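Protein Niban 2 (Homo sapiens, PDB 7CTP) may help to suppress apoptosis and promote melanoma cell invasion, this chain being the N-terminal part of the protein that includes its PH domain. Local coordinates at residues 25-30 against 234-239; 32-37 against 208-213; 247-252 against 265-270. All blocks are in the same frame, centred on the assembly; numbering follows the deposited sequence.

Contact 1: 25-30 against 234-239; sequences TEFLQF and QILSNL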
loop_
_atom_site.group_PDB
_atom_site.type_symbol
_atom_site.label_atom_id
_atom_site.label_comp_id
_atom_site.label_asym_id
_atom_site.label_seq_id
_atom_site.Cartn_x
_atom_site.Cartn_y
_atom_site.Cartn_z
ATOM N N THR A 25 -11.834 20.386 1.229
ATOM C CA THR A 25 -12.312 20.982 2.478
ATOM C C THR A 25 -13.019 19.949 3.344
ATOM O O THR A 25 -12.748 19.837 4.547
ATOM C CB THR A 25 -13.245 22.161 2.186
ATOM O OG1 THR A 25 -12.495 23.229 1.593
ATOM C CG2 THR A 25 -13.925 22.661 3.469
ATOM N N GLU A 26 -13.928 19.176 2.746
ATOM C CA GLU A 26 -14.647 18.167 3.516
ATOM C C GLU A 26 -13.699 17.094 4.035
ATOM O O GLU A 26 -13.777 16.703 5.209
ATOM C CB GLU A 26 -15.771 17.545 2.687
ATOM C CG GLU A 26 -16.755 16.747 3.556
ATOM C CD GLU A 26 -17.813 16.003 2.758
ATOM O OE1 GLU A 26 -18.427 15.069 3.329
ATOM O OE2 GLU A 26 -18.024 16.348 1.572
ATOM N N PHE A 27 -12.782 16.613 3.183
ATOM C CA PHE A 27 -11.800 15.641 3.654
ATOM C C PHE A 27 -10.978 16.193 4.813
ATOM O O PHE A 27 -10.707 15.487 5.793
ATOM C CB PHE A 27 -10.837 15.213 2.543
ATOM C CG PHE A 27 -9.668 14.426 3.092
ATOM C CD1 PHE A 27 -9.833 13.093 3.426
ATOM C CD2 PHE A 27 -8.459 15.047 3.395
ATOM C CE1 PHE A 27 -8.790 12.370 3.983
ATOM C CE2 PHE A 27 -7.411 14.333 3.959
ATOM C CZ PHE A 27 -7.580 12.995 4.259
ATOM N N LEU A 28 -10.499 17.429 4.683
ATOM C CA LEU A 28 -9.585 17.947 5.696
ATOM C C LEU A 28 -10.280 18.143 7.040
ATOM O O LEU A 28 -9.619 18.102 8.084
ATOM C CB LEU A 28 -8.956 19.249 5.194
ATOM C CG LEU A 28 -7.992 18.961 4.029
ATOM C CD1 LEU A 28 -7.614 20.264 3.287
ATOM C CD2 LEU A 28 -6.762 18.204 4.505
ATOM N N GLN A 29 -11.601 18.351 7.039
ATOM C CA GLN A 29 -12.348 18.362 8.299
ATOM C C GLN A 29 -12.313 16.992 8.964
ATOM O O GLN A 29 -12.088 16.889 10.176
ATOM C CB GLN A 29 -13.792 18.811 8.066
ATOM C CG GLN A 29 -13.929 20.237 7.557
ATOM C CD GLN A 29 -15.366 20.609 7.221
ATOM O OE1 GLN A 29 -16.067 19.881 6.507
ATOM N NE2 GLN A 29 -15.814 21.746 7.735
ATOM N N PHE A 30 -12.510 15.921 8.187
ATOM C CA PHE A 30 -12.327 14.575 8.735
ATOM C C PHE A 30 -10.904 14.373 9.245
ATOM O O PHE A 30 -10.690 13.747 10.293
ATOM C CB PHE A 30 -12.648 13.511 7.678
ATOM C CG PHE A 30 -14.120 13.301 7.444
ATOM C CD1 PHE A 30 -14.882 12.570 8.344
ATOM C CD2 PHE A 30 -14.732 13.804 6.305
ATOM C CE1 PHE A 30 -16.243 12.367 8.117
ATOM C CE2 PHE A 30 -16.095 13.603 6.076
ATOM C CZ PHE A 30 -16.844 12.885 6.986
ATOM N N GLN A 234 -1.059 11.475 -3.516
ATOM C CA GLN A 234 -1.559 10.587 -4.564
ATOM C C GLN A 234 -2.913 10.010 -4.178
ATOM O O GLN A 234 -3.831 9.924 -5.009
ATOM C CB GLN A 234 -0.551 9.465 -4.813
ATOM C CG GLN A 234 0.735 9.937 -5.492
ATOM C CD GLN A 234 1.763 8.822 -5.629
ATOM O OE1 GLN A 234 2.075 8.135 -4.660
ATOM N NE2 GLN A 234 2.301 8.644 -6.832
ATOM N N ILE A 235 -3.059 9.610 -2.917
ATOM C CA ILE A 235 -4.320 9.033 -2.464
ATOM C C ILE A 235 -5.430 10.074 -2.490
ATOM O O ILE A 235 -6.560 9.790 -2.909
ATOM C CB ILE A 235 -4.145 8.416 -1.065
ATOM C CG1 ILE A 235 -3.224 7.187 -1.155
ATOM C CG2 ILE A 235 -5.511 8.091 -0.439
ATOM C CD1 ILE A 235 -2.701 6.724 0.211
ATOM N N LEU A 236 -5.135 11.289 -2.031
ATOM C CA LEU A 236 -6.113 12.369 -2.115
ATOM C C LEU A 236 -6.502 12.653 -3.556
ATOM O O LEU A 236 -7.669 12.944 -3.846
ATOM C CB LEU A 236 -5.542 13.629 -1.481
ATOM C CG LEU A 236 -5.771 13.814 0.004
ATOM C CD1 LEU A 236 -5.121 15.140 0.383
ATOM C CD2 LEU A 236 -7.268 13.823 0.281
ATOM N N SER A 237 -5.531 12.608 -4.468
ATOM C CA SER A 237 -5.845 12.792 -5.881
ATOM C C SER A 237 -6.752 11.679 -6.387
ATOM O O SER A 237 -7.692 11.937 -7.145
ATOM C CB SER A 237 -4.560 12.844 -6.701
ATOM O OG SER A 237 -3.708 13.863 -6.215
ATOM N N ASN A 238 -6.484 10.434 -5.974
ATOM C CA ASN A 238 -7.363 9.326 -6.335
ATOM C C ASN A 238 -8.769 9.540 -5.781
ATOM O O ASN A 238 -9.761 9.221 -6.448
ATOM C CB ASN A 238 -6.812 7.997 -5.818
ATOM C CG ASN A 238 -5.486 7.590 -6.456
ATOM O OD1 ASN A 238 -5.098 8.070 -7.535
ATOM N ND2 ASN A 238 -4.777 6.683 -5.780
ATOM N N LEU A 239 -8.869 10.024 -4.539
ATOM C CA LEU A 239 -10.171 10.299 -3.929
ATOM C C LEU A 239 -10.973 11.294 -4.755
ATOM O O LEU A 239 -12.160 11.075 -5.037
ATOM C CB LEU A 239 -9.965 10.835 -2.515
ATOM C CG LEU A 239 -11.199 11.026 -1.631
ATOM C CD1 LEU A 239 -11.767 9.669 -1.202
ATOM C CD2 LEU A 239 -10.802 11.849 -0.419
#

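Contact 2: 32-37 against 208-213; sequences EDQYGV and FTDAIR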
loop_
_atom_site.group_PDB
_atom_site.type_symbol
_atom_site.label_atom_id
_atom_site.label_comp_id
_atom_site.label_asym_id
_atom_site.label_seq_id
_atom_site.Cartn_x
_atom_site.Cartn_y
_atom_site.Cartn_z
ATOM N N GLU A 32 -8.556 16.669 10.321
ATOM C CA GLU A 32 -8.281 17.390 11.560
ATOM C C GLU A 32 -8.997 16.745 12.741
ATOM O O GLU A 32 -8.438 16.670 13.842
ATOM C CB GLU A 32 -8.670 18.865 11.427
ATOM C CG GLU A 32 -7.739 19.655 10.504
ATOM C CD GLU A 32 -7.935 21.167 10.598
ATOM O OE1 GLU A 32 -7.876 21.715 11.725
ATOM O OE2 GLU A 32 -8.121 21.803 9.537
ATOM N N ASP A 33 -10.217 16.247 12.526
ATOM C CA ASP A 33 -10.916 15.529 13.591
ATOM C C ASP A 33 -10.172 14.253 13.969
ATOM O O ASP A 33 -10.011 13.948 15.158
ATOM C CB ASP A 33 -12.348 15.205 13.166
ATOM C CG ASP A 33 -13.292 16.385 13.302
ATOM O OD1 ASP A 33 -12.904 17.406 13.914
ATOM O OD2 ASP A 33 -14.425 16.293 12.785
ATOM N N GLN A 34 -9.693 13.503 12.968
ATOM C CA GLN A 34 -9.013 12.238 13.243
ATOM C C GLN A 34 -7.662 12.447 13.915
ATOM O O GLN A 34 -7.203 11.568 14.644
ATOM C CB GLN A 34 -8.798 11.436 11.953
ATOM C CG GLN A 34 -10.025 10.700 11.410
ATOM C CD GLN A 34 -10.719 9.816 12.446
ATOM O OE1 GLN A 34 -10.096 8.949 13.056
ATOM N NE2 GLN A 34 -12.015 10.048 12.649
ATOM N N TYR A 35 -7.001 13.580 13.661
ATOM C CA TYR A 35 -5.601 13.713 14.047
ATOM C C TYR A 35 -5.421 13.545 15.551
ATOM O O TYR A 35 -4.550 12.792 16.006
ATOM C CB TYR A 35 -5.041 15.058 13.598
ATOM C CG TYR A 35 -3.528 15.068 13.609
ATOM C CD1 TYR A 35 -2.803 14.611 12.518
ATOM C CD2 TYR A 35 -2.828 15.485 14.736
ATOM C CE1 TYR A 35 -1.417 14.602 12.531
ATOM C CE2 TYR A 35 -1.450 15.469 14.763
ATOM C CZ TYR A 35 -0.751 15.036 13.657
ATOM O OH TYR A 35 0.626 15.027 13.684
ATOM N N GLY A 36 -6.249 14.227 16.343
ATOM C CA GLY A 36 -6.091 14.137 17.784
ATOM C C GLY A 36 -6.457 12.773 18.340
ATOM O O GLY A 36 -5.943 12.367 19.387
ATOM N N VAL A 37 -7.360 12.063 17.665
ATOM C CA VAL A 37 -7.707 10.711 18.087
ATOM C C VAL A 37 -6.527 9.778 17.851
ATOM O O VAL A 37 -6.152 8.983 18.720
ATOM C CB VAL A 37 -8.971 10.223 17.350
ATOM C CG1 VAL A 37 -9.248 8.745 17.669
ATOM C CG2 VAL A 37 -10.188 11.097 17.687
ATOM N N PHE A 208 -4.441 9.859 8.620
ATOM C CA PHE A 208 -4.770 10.036 7.211
ATOM C C PHE A 208 -5.645 8.898 6.699
ATOM O O PHE A 208 -6.681 9.133 6.063
ATOM C CB PHE A 208 -3.494 10.156 6.381
ATOM C CG PHE A 208 -3.762 10.385 4.928
ATOM C CD1 PHE A 208 -4.031 11.658 4.449
ATOM C CD2 PHE A 208 -3.791 9.319 4.049
ATOM C CE1 PHE A 208 -4.298 11.862 3.096
ATOM C CE2 PHE A 208 -4.069 9.519 2.706
ATOM C CZ PHE A 208 -4.320 10.789 2.233
ATOM N N THR A 209 -5.244 7.652 6.950
ATOM C CA THR A 209 -5.992 6.557 6.340
ATOM C C THR A 209 -7.369 6.398 6.976
ATOM O O THR A 209 -8.337 6.053 6.289
ATOM C CB THR A 209 -5.186 5.263 6.407
ATOM O OG1 THR A 209 -4.890 4.964 7.773
ATOM C CG2 THR A 209 -3.885 5.430 5.662
ATOM N N ASP A 210 -7.487 6.660 8.285
ATOM C CA ASP A 210 -8.807 6.669 8.909
ATOM C C ASP A 210 -9.665 7.807 8.374
ATOM O O ASP A 210 -10.868 7.633 8.167
ATOM C CB ASP A 210 -8.690 6.764 10.433
ATOM C CG ASP A 210 -8.236 5.459 11.073
ATOM O OD1 ASP A 210 -8.537 4.379 10.522
ATOM O OD2 ASP A 210 -7.566 5.521 12.128
ATOM N N ALA A 211 -9.075 8.984 8.140
ATOM C CA ALA A 211 -9.866 10.080 7.589
ATOM C C ALA A 211 -10.362 9.745 6.189
ATOM O O ALA A 211 -11.485 10.111 5.817
ATOM C CB ALA A 211 -9.054 11.377 7.569
ATOM N N ILE A 212 -9.523 9.074 5.390
ATOM C CA ILE A 212 -9.938 8.665 4.050
ATOM C C ILE A 212 -11.135 7.739 4.149
ATOM O O ILE A 212 -12.122 7.884 3.418
ATOM C CB ILE A 212 -8.772 7.989 3.304
ATOM C CG1 ILE A 212 -7.744 9.033 2.843
ATOM C CG2 ILE A 212 -9.303 7.180 2.109
ATOM C CD1 ILE A 212 -8.183 9.826 1.596
ATOM N N ARG A 213 -11.059 6.768 5.064
ATOM C CA ARG A 213 -12.141 5.802 5.201
ATOM C C ARG A 213 -13.421 6.480 5.672
ATOM O O ARG A 213 -14.508 6.193 5.153
ATOM C CB ARG A 213 -11.736 4.685 6.162
ATOM C CG ARG A 213 -12.825 3.625 6.348
ATOM C CD ARG A 213 -12.376 2.503 7.278
ATOM N NE ARG A 213 -11.771 3.012 8.509
ATOM C CZ ARG A 213 -12.446 3.511 9.541
ATOM N NH1 ARG A 213 -13.769 3.577 9.509
ATOM N NH2 ARG A 213 -11.788 3.939 10.612
HETATM O O HOH W 1 -7.450 8.143 13.822
#

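Contact 3: 247-252 against 265-270; sequences ELKAEL and RQWIQI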
loop_
_atom_site.group_PDB
_atom_site.type_symbol
_atom_site.label_atom_id
_atom_site.label_comp_id
_atom_site.label_asym_id
_atom_site.label_seq_id
_atom_site.Cartn_x
_atom_site.Cartn_y
_atom_site.Cartn_z
ATOM N N GLU A 247 -19.096 12.464 -13.492
ATOM C CA GLU A 247 -19.816 13.579 -14.098
ATOM C C GLU A 247 -18.957 14.270 -15.155
ATOM O O GLU A 247 -19.481 14.756 -16.159
ATOM C CB GLU A 247 -20.302 14.558 -13.024
ATOM C CG GLU A 247 -19.210 15.353 -12.387
ATOM C CD GLU A 247 -19.650 16.182 -11.176
ATOM O OE1 GLU A 247 -20.300 17.234 -11.383
ATOM O OE2 GLU A 247 -19.308 15.810 -10.027
ATOM N N LEU A 248 -17.629 14.302 -14.969
ATOM C CA LEU A 248 -16.775 14.879 -16.006
ATOM C C LEU A 248 -16.826 14.040 -17.273
ATOM O O LEU A 248 -16.877 14.580 -18.384
ATOM C CB LEU A 248 -15.335 15.026 -15.508
ATOM C CG LEU A 248 -14.385 15.866 -16.359
ATOM C CD1 LEU A 248 -14.812 17.331 -16.365
ATOM C CD2 LEU A 248 -12.945 15.719 -15.872
ATOM N N LYS A 249 -16.814 12.716 -17.121
ATOM C CA LYS A 249 -16.957 11.822 -18.264
ATOM C C LYS A 249 -18.328 11.973 -18.915
ATOM O O LYS A 249 -18.440 11.981 -20.148
ATOM C CB LYS A 249 -16.728 10.382 -17.804
ATOM C CG LYS A 249 -16.492 9.375 -18.915
ATOM C CD LYS A 249 -16.192 8.004 -18.316
ATOM C CE LYS A 249 -14.744 7.875 -17.860
ATOM N NZ LYS A 249 -14.418 6.478 -17.414
ATOM N N ALA A 250 -19.379 12.093 -18.099
ATOM C CA ALA A 250 -20.727 12.268 -18.637
ATOM C C ALA A 250 -20.837 13.555 -19.443
ATOM O O ALA A 250 -21.583 13.617 -20.430
ATOM C CB ALA A 250 -21.756 12.248 -17.506
ATOM N N GLU A 251 -20.099 14.590 -19.048
ATOM C CA GLU A 251 -20.199 15.879 -19.723
ATOM C C GLU A 251 -19.324 15.932 -20.972
ATOM O O GLU A 251 -19.766 16.389 -22.032
ATOM C CB GLU A 251 -19.816 16.999 -18.756
ATOM C CG GLU A 251 -19.905 18.396 -19.358
ATOM C CD GLU A 251 -20.039 19.466 -18.299
ATOM O OE1 GLU A 251 -19.351 19.356 -17.261
ATOM O OE2 GLU A 251 -20.828 20.414 -18.500
ATOM N N LEU A 252 -18.081 15.464 -20.866
ATOM C CA LEU A 252 -17.132 15.595 -21.965
ATOM C C LEU A 252 -17.209 14.453 -22.970
ATOM O O LEU A 252 -16.889 14.657 -24.150
ATOM C CB LEU A 252 -15.708 15.676 -21.415
ATOM C CG LEU A 252 -15.397 16.961 -20.649
ATOM C CD1 LEU A 252 -13.926 16.998 -20.278
ATOM C CD2 LEU A 252 -15.760 18.190 -21.475
ATOM N N ARG A 265 -8.812 7.102 -26.174
ATOM C CA ARG A 265 -7.493 7.705 -25.991
ATOM C C ARG A 265 -7.599 9.181 -25.614
ATOM O O ARG A 265 -6.810 9.681 -24.803
ATOM C CB ARG A 265 -6.660 7.533 -27.260
ATOM C CG ARG A 265 -5.208 7.969 -27.114
ATOM C CD ARG A 265 -4.722 8.720 -28.346
ATOM N NE ARG A 265 -5.236 10.088 -28.370
ATOM C CZ ARG A 265 -4.606 11.118 -28.925
ATOM N NH1 ARG A 265 -5.149 12.325 -28.901
ATOM N NH2 ARG A 265 -3.426 10.949 -29.494
ATOM N N GLN A 266 -8.562 9.897 -26.200
ATOM C CA GLN A 266 -8.756 11.293 -25.828
ATOM C C GLN A 266 -9.162 11.414 -24.370
ATOM O O GLN A 266 -8.700 12.318 -23.660
ATOM C CB GLN A 266 -9.802 11.941 -26.730
ATOM C CG GLN A 266 -9.336 12.066 -28.151
ATOM C CD GLN A 266 -10.442 12.516 -29.064
ATOM O OE1 GLN A 266 -10.684 11.911 -30.106
ATOM N NE2 GLN A 266 -11.129 13.580 -28.672
ATOM N N TRP A 267 -10.019 10.508 -23.891
ATOM C CA TRP A 267 -10.412 10.586 -22.488
ATOM C C TRP A 267 -9.215 10.345 -21.570
ATOM O O TRP A 267 -9.072 11.009 -20.533
ATOM C CB TRP A 267 -11.538 9.602 -22.163
ATOM C CG TRP A 267 -11.703 9.533 -20.686
ATOM C CD1 TRP A 267 -11.303 8.523 -19.860
ATOM C CD2 TRP A 267 -12.208 10.568 -19.840
ATOM N NE1 TRP A 267 -11.559 8.851 -18.553
ATOM C CE2 TRP A 267 -12.118 10.102 -18.510
ATOM C CE3 TRP A 267 -12.748 11.835 -20.077
ATOM C CZ2 TRP A 267 -12.549 10.859 -17.417
ATOM C CZ3 TRP A 267 -13.182 12.590 -18.986
ATOM C CH2 TRP A 267 -13.076 12.099 -17.673
ATOM N N ILE A 268 -8.337 9.406 -21.942
ATOM C CA ILE A 268 -7.142 9.143 -21.139
ATOM C C ILE A 268 -6.282 10.396 -21.040
ATOM O O ILE A 268 -5.743 10.716 -19.972
ATOM C CB ILE A 268 -6.354 7.953 -21.727
ATOM C CG1 ILE A 268 -7.115 6.644 -21.490
ATOM C CG2 ILE A 268 -4.945 7.893 -21.113
ATOM C CD1 ILE A 268 -6.771 5.541 -22.488
ATOM N N GLN A 269 -6.149 11.131 -22.147
ATOM C CA GLN A 269 -5.364 12.363 -22.136
ATOM C C GLN A 269 -6.002 13.420 -21.240
ATOM O O GLN A 269 -5.307 14.105 -20.478
ATOM C CB GLN A 269 -5.203 12.886 -23.565
ATOM C CG GLN A 269 -4.226 14.046 -23.691
ATOM C CD GLN A 269 -3.799 14.292 -25.127
ATOM O OE1 GLN A 269 -4.440 13.816 -26.071
ATOM N NE2 GLN A 269 -2.711 15.034 -25.300
ATOM N N ILE A 270 -7.326 13.573 -21.331
ATOM C CA ILE A 270 -8.044 14.520 -20.478
ATOM C C ILE A 270 -7.908 14.134 -19.010
ATOM O O ILE A 270 -7.654 14.982 -18.149
ATOM C CB ILE A 270 -9.523 14.597 -20.893
ATOM C CG1 ILE A 270 -9.653 15.244 -22.273
ATOM C CG2 ILE A 270 -10.340 15.366 -19.826
ATOM C CD1 ILE A 270 -11.001 15.016 -22.923
HETATM O O HOH W 2 -11.819 5.740 -17.433
#

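Contact 1: 25-30 against 234-239
L236 lays its CD2 methyl over one face of the F27 ring, 3.7 Å from the ring centroid and only 16° off the ring normal. The methyl stands a little toward the rim, above the CD2–CE2 side of the ring, where L236 CD2 comes within 3.6 Å of F27 CD2; this is a CH-pi contact. The ring reaches across because F27 CG is anti to the backbone N (chi1 169°), which extends the phenyl group from helix 10-48 toward helix 232-252. One turn further along that helix, L239 meets the same ring obliquely, its CD2 lying 4.2 Å from F27 CD1. The two backbones stay well apart, with 8.7 Å between F27 CA and L236 CA, and side chains alone bridge the interval. F27 of helix 10-48 is thus a buried side chain of the helical core at which helices 204-218 and 232-252 meet: I212 touches it and the F208 ring meets it with the planes at about 65°, while F286 of helix 260-337 packs on L236. All three touching side chains are apolar and buried, which implies cohesion by shape and dispersion, with the methyl over the ring face as its directional feature.

Contact 2: 32-37 against 208-213
The amide plane of Q34 and the carboxylate plane of D210 stand 80° apart, and the two side chains cross at about a right angle. Q34 OE1 lies 3.7 Å from D210 CB, so the amide meets the stem of the aspartate, while a water joins the polar ends. That water donates to Q34 OE1 at 2.9 Å and to D210 OD2 at 3.1 Å. The other carboxylate oxygen is taken within its own helix: D210 OD1 sits at the edge of the R213 guanidinium, in its plane, and forms a salt bridge with R213 NH2 at 3.3 Å, approached from 59° out of the carboxylate plane. In the same helix, I212 CG1 lies over one face of the F208 ring.

The first torsion of Q34 (chi1 -78°) puts CG anti to the carbonyl carbon and rests it on the opposing helix, with Q34 CG 3.8 Å from A211 N and 4.0 Å from A211 CB. A bend at the second torsion then turns the amide toward D210 CB and the water. The small alanine lets the helices come close, with Q34 CA only 6.1 Å from A211 CA. Q34 OE1 also accepts a hydrogen bond from N534 ND2, so the buried oxygen has two donors, and R213 pairs in addition with E537. With a leucine in place of Q34 the acceptor is gone, and N534 ND2 would probably be left without this partner and D210 without its water link to helix 10-48.

The arrangement is a close helix–helix contact across an alanine. It pairs helices 10-48 and 204-218, and between these two in the sequence lie the antiparallel strands of the PH-type sheet and helix 176-194, characteristic of a PH domain.

Contact 3: 247-252 against 265-270
This is a helix–helix contact within a helical hairpin: helix 232-252 ends, a short connection follows, and the long helix 260-337 runs back beside it. The segment axes approach to 11.8 Å with 132° between their N-to-C directions, so the pairing is splayed and nearer antiparallel than parallel. W267 fills the interval and makes the largest share of the interface. Its CH2 corner meets L248 CD2 at 4.0 Å, the two side chains crossing obliquely. Beside it, L252 CD1 and I270 CG2 close a second apolar contact at 4.0 Å. The N-terminal helices cover this side: R12 and I16 of helix 10-48 pack on L248, and V3 of helix 3-7 touches I270.

K249 stretches across one face of the indole. Its CB stands over the six-membered ring, 20° off the normal, in a CH-pi contact that brings K249 CB to 4.0 Å from W267 CH2. A bend at the third torsion (chi3 -80°) then sets CE over the NE1–CE2 bond, toward the rim, with K249 CE 3.4 Å from W267 NE1. The aliphatic part of the lysine thereby lies against the ring face while its ammonium passes beyond the rim, where S137 O, in the loop after helix 127-134, accepts a hydrogen bond from it. A water takes a second bond from K249 NZ at 2.7 Å, and W267 NE1 donates weakly to that same water, at 3.3 Å.

Contacts 1 and 2 form one continuous core, their centres about 11 Å apart. Both use helix 10-48, and the F27 ring of contact 1 touches residues 208-213 through F27 CE1 to I212 CD1 at 3.5 Å and F27 CE1 to A211 CB at 3.7 Å; I235 CG2 likewise reaches F208 CE2 at 3.7 Å. Contact 3 shares helix 232-252 with contact 1 but lies toward its other end, about 22 Å away between centres, with nearest atoms about 10 Å apart. Contacts 2 and 3 are about 32 Å apart between centres. Helix 232-252 thus joins the buried cluster to contact 3, whose centre lies about 27 Å from the chain's centre, against about 17 Å for contacts 1 and 2.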